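Local coordinates for agglutinin (Galanthus nivalis, PDB 1MSA), which binds alpha-D-linked mannose, with high affinity for alpha-(1-3)-mannose oligomers, and displays antiviral activity, at residues M25-N30 with L48-F53. Residues are numbered along the deposited sequence; the frame is centred on the assembly and turned at random.
Sequences MQEDCN and LSRSCF. With MMA (methyl alpha-D-mannopyranoside), chain G.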
ATOM      1  N   MET A  25       1.562  -6.384  18.016  1.00 12.10           N
ATOM      2  CA  MET A  25       2.264  -6.926  19.182  1.00 11.95           C
ATOM      3  C   MET A  25       2.273  -5.801  20.233  1.00 12.68           C
ATOM      4  O   MET A  25       3.153  -4.948  20.207  1.00 13.20           O
ATOM      5  CB  MET A  25       3.690  -7.299  18.809  1.00 10.58           C
ATOM      6  CG  MET A  25       4.587  -7.753  19.940  1.00 11.42           C
ATOM      7  SD  MET A  25       4.245  -9.431  20.503  1.00 10.57           S
ATOM      8  CE  MET A  25       3.046  -9.128  21.796  1.00  9.94           C
ATOM      9  N   GLN A  26       1.252  -5.770  21.075  1.00 13.57           N
ATOM     10  CA  GLN A  26       1.091  -4.737  22.076  1.00 14.68           C
ATOM     11  C   GLN A  26       2.149  -4.735  23.164  1.00 16.24           C
ATOM     12  O   GLN A  26       2.883  -5.696  23.365  1.00 16.37           O
ATOM     13  CB  GLN A  26      -0.296  -4.848  22.732  1.00 13.25           C
ATOM     14  CG  GLN A  26      -1.433  -4.909  21.736  1.00 13.57           C
ATOM     15  CD  GLN A  26      -2.795  -4.802  22.384  1.00 14.74           C
ATOM     16  OE1 GLN A  26      -3.750  -4.353  21.742  1.00 16.50           O
ATOM     17  NE2 GLN A  26      -2.911  -5.223  23.638  1.00 13.95           N
ATOM     18  N   GLU A  27       2.190  -3.643  23.932  1.00 18.45           N
ATOM     19  CA  GLU A  27       3.135  -3.466  25.016  1.00 20.42           C
ATOM     20  C   GLU A  27       2.844  -4.341  26.222  1.00 19.98           C
ATOM     21  O   GLU A  27       3.755  -4.643  27.006  1.00 20.29           O
ATOM     22  CB  GLU A  27       3.197  -1.993  25.447  1.00 24.63           C
ATOM     23  CG  GLU A  27       4.335  -1.214  24.809  1.00 31.85           C
ATOM     24  CD  GLU A  27       5.703  -1.633  25.307  1.00 35.48           C
ATOM     25  OE1 GLU A  27       5.816  -2.188  26.423  1.00 37.71           O
ATOM     26  OE2 GLU A  27       6.697  -1.399  24.579  1.00 37.96           O
ATOM     27  N   ASP A  28       1.599  -4.786  26.370  1.00 18.27           N
ATOM     28  CA  ASP A  28       1.203  -5.639  27.475  1.00 17.46           C
ATOM     29  C   ASP A  28       1.413  -7.119  27.185  1.00 17.35           C
ATOM     30  O   ASP A  28       0.963  -7.980  27.949  1.00 17.61           O
ATOM     31  CB  ASP A  28      -0.248  -5.383  27.873  1.00 16.12           C
ATOM     32  CG  ASP A  28      -1.274  -5.781  26.849  1.00 16.18           C
ATOM     33  OD1 ASP A  28      -0.927  -6.176  25.717  1.00 17.26           O
ATOM     34  OD2 ASP A  28      -2.489  -5.713  27.167  1.00 17.48           O
ATOM     35  N   CYS A  29       2.044  -7.449  26.072  1.00 16.71           N
ATOM     36  CA  CYS A  29       2.346  -8.775  25.633  1.00 15.86           C
ATOM     37  C   CYS A  29       1.182  -9.529  25.018  1.00 15.12           C
ATOM     38  O   CYS A  29       1.272 -10.747  24.808  1.00 15.05           O
ATOM     39  CB  CYS A  29       3.036  -9.638  26.698  1.00 15.01           C
ATOM     40  SG  CYS A  29       4.737  -9.117  26.992  1.00 18.13           S
ATOM     41  N   ASN A  30       0.113  -8.821  24.701  1.00 14.62           N
ATOM     42  CA  ASN A  30      -1.037  -9.440  24.038  1.00 14.53           C
ATOM     43  C   ASN A  30      -0.886  -9.204  22.531  1.00 14.57           C
ATOM     44  O   ASN A  30      -0.574  -8.086  22.117  1.00 15.44           O
ATOM     45  CB  ASN A  30      -2.337  -8.834  24.549  1.00 13.72           C
ATOM     46  CG  ASN A  30      -3.524  -9.753  24.378  1.00 13.90           C
ATOM     47  OD1 ASN A  30      -3.365 -10.925  24.025  1.00 13.71           O
ATOM     48  ND2 ASN A  30      -4.723  -9.244  24.630  1.00 13.58           N
ATOM     49  N   LEU A  48       1.137 -10.772  31.022  1.00 20.71           N
ATOM     50  CA  LEU A  48       2.096 -11.804  31.383  1.00 20.55           C
ATOM     51  C   LEU A  48       3.524 -11.278  31.395  1.00 21.08           C
ATOM     52  O   LEU A  48       4.444 -11.974  31.834  1.00 22.46           O
ATOM     53  CB  LEU A  48       2.010 -13.007  30.448  1.00 18.93           C
ATOM     54  CG  LEU A  48       0.647 -13.671  30.294  1.00 20.25           C
ATOM     55  CD1 LEU A  48       0.773 -14.980  29.526  1.00 19.19           C
ATOM     56  CD2 LEU A  48      -0.018 -13.888  31.643  1.00 20.31           C
ATOM     57  N   SER A  49       3.721 -10.082  30.874  1.00 20.57           N
ATOM     58  CA  SER A  49       5.041  -9.461  30.828  1.00 20.73           C
ATOM     59  C   SER A  49       4.908  -8.079  30.196  1.00 21.05           C
ATOM     60  O   SER A  49       3.792  -7.554  30.085  1.00 21.28           O
ATOM     61  CB  SER A  49       6.009 -10.346  30.053  1.00 20.31           C
ATOM     62  OG  SER A  49       7.352  -9.946  30.228  1.00 22.20           O
ATOM     63  N   ARG A  50       6.008  -7.520  29.730  1.00 21.34           N
ATOM     64  CA  ARG A  50       6.024  -6.216  29.089  1.00 22.27           C
ATOM     65  C   ARG A  50       7.081  -6.194  27.986  1.00 22.47           C
ATOM     66  O   ARG A  50       8.076  -6.917  28.076  1.00 22.07           O
ATOM     67  CB  ARG A  50       6.368  -5.122  30.111  1.00 24.58           C
ATOM     68  CG  ARG A  50       5.170  -4.541  30.838  1.00 28.61           C
ATOM     69  CD  ARG A  50       4.555  -3.394  30.058  1.00 32.51           C
ATOM     70  NE  ARG A  50       3.100  -3.437  30.059  1.00 36.50           N
ATOM     71  CZ  ARG A  50       2.323  -2.477  29.572  1.00 38.69           C
ATOM     72  NH1 ARG A  50       2.844  -1.375  29.044  1.00 40.05           N
ATOM     73  NH2 ARG A  50       1.005  -2.622  29.603  1.00 40.64           N
ATOM     74  N   SER A  51       6.858  -5.394  26.954  1.00 22.36           N
ATOM     75  CA  SER A  51       7.813  -5.254  25.869  1.00 22.44           C
ATOM     76  C   SER A  51       8.178  -6.557  25.187  1.00 21.31           C
ATOM     77  O   SER A  51       9.338  -6.794  24.822  1.00 21.21           O
ATOM     78  CB  SER A  51       9.073  -4.536  26.385  1.00 24.39           C
ATOM     79  OG  SER A  51       8.727  -3.216  26.791  1.00 28.43           O
ATOM     80  N   CYS A  52       7.164  -7.381  24.917  1.00 19.51           N
ATOM     81  CA  CYS A  52       7.367  -8.643  24.225  1.00 18.30           C
ATOM     82  C   CYS A  52       7.651  -8.384  22.741  1.00 18.06           C
ATOM     83  O   CYS A  52       7.425  -7.282  22.249  1.00 17.89           O
ATOM     84  CB  CYS A  52       6.118  -9.522  24.328  1.00 17.65           C
ATOM     85  SG  CYS A  52       5.906 -10.350  25.918  1.00 18.12           S
ATOM     86  N   PHE A  53       8.132  -9.410  22.054  1.00 17.97           N
ATOM     87  CA  PHE A  53       8.384  -9.314  20.623  1.00 17.86           C
ATOM     88  C   PHE A  53       7.814 -10.543  19.915  1.00 16.36           C
ATOM     89  O   PHE A  53       7.678 -11.607  20.517  1.00 16.13           O
ATOM     90  CB  PHE A  53       9.825  -9.074  20.281  1.00 22.02           C
ATOM     91  CG  PHE A  53      10.854  -9.955  20.904  1.00 27.59           C
ATOM     92  CD1 PHE A  53      11.308  -9.719  22.195  1.00 29.90           C
ATOM     93  CD2 PHE A  53      11.426 -10.996  20.183  1.00 30.18           C
ATOM     94  CE1 PHE A  53      12.280 -10.517  22.766  1.00 30.75           C
ATOM     95  CE2 PHE A  53      12.407 -11.795  20.744  1.00 32.11           C
ATOM     96  CZ  PHE A  53      12.831 -11.555  22.039  1.00 32.41           C
TER
HETATM   97  C1  MMA G 112      -7.163  -7.529  26.379  0.57 23.26           C
HETATM   98  C2  MMA G 112      -6.225  -6.352  26.123  0.57 22.10           C
HETATM   99  C3  MMA G 112      -6.764  -5.437  25.034  0.57 21.37           C
HETATM  100  C4  MMA G 112      -7.216  -6.207  23.808  0.57 21.51           C
HETATM  101  C5  MMA G 112      -8.146  -7.361  24.197  0.57 22.35           C
HETATM  102  C6  MMA G 112      -8.535  -8.236  23.020  0.57 22.13           C
HETATM  103  C7  MMA G 112      -9.432  -8.006  27.088  0.57 25.70           C
HETATM  104  O1  MMA G 112      -8.341  -7.068  26.963  0.57 25.05           O
HETATM  105  O2  MMA G 112      -4.920  -6.800  25.797  0.57 20.42           O
HETATM  106  O3  MMA G 112      -5.755  -4.501  24.667  0.57 21.62           O
HETATM  107  O4  MMA G 112      -7.919  -5.323  22.930  0.57 21.10           O
HETATM  108  O5  MMA G 112      -7.499  -8.211  25.166  0.57 22.93           O
HETATM  109  O6  MMA G 112      -8.865  -9.554  23.419  0.57 20.03           O
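E27 is gripped twice by S51: its carbonyl O accepts from S51 N (3.2 Å, 154° at the hydrogen), and its OE1 takes the S51 hydroxyl through the syn lone pair (3.1 Å). Both bonds fasten a type I turn, Q26 to C29, to the link entering strand 53-56 of the bulb-type lectin domain, illustrating how a sugar site is built on a braced turn. D28 OD1 accepts from N30 N, closing an Asx turn that overlaps the beta turn, and also from Q26 NE2, the two donors arriving from opposite faces of the carboxylate. Held in this way, D28 turns OD2 to O2 of the bound methyl mannoside. N30 ND2 donates to the same O2 at 2.7 Å; Q26 NE2 donates to the sugar's O3, and Y34 OH also bonds the sugar. The bent R50 chain lays one guanidinium face over the turn, with E27 O 3.3 Å above its plane. E27 OE1, 4.0 Å from R50 NH1, stands well out of that plane, so any attraction is probably purely electrostatic. M25 has CG anti to the backbone N (chi1 174°), and the bent chain beyond brings CE to C52 CB. Beside it the C29–C52 disulfide joins the segments, its CB-SG-SG-CB torsion 92° and C29 SG 3.5 Å from S49 CB.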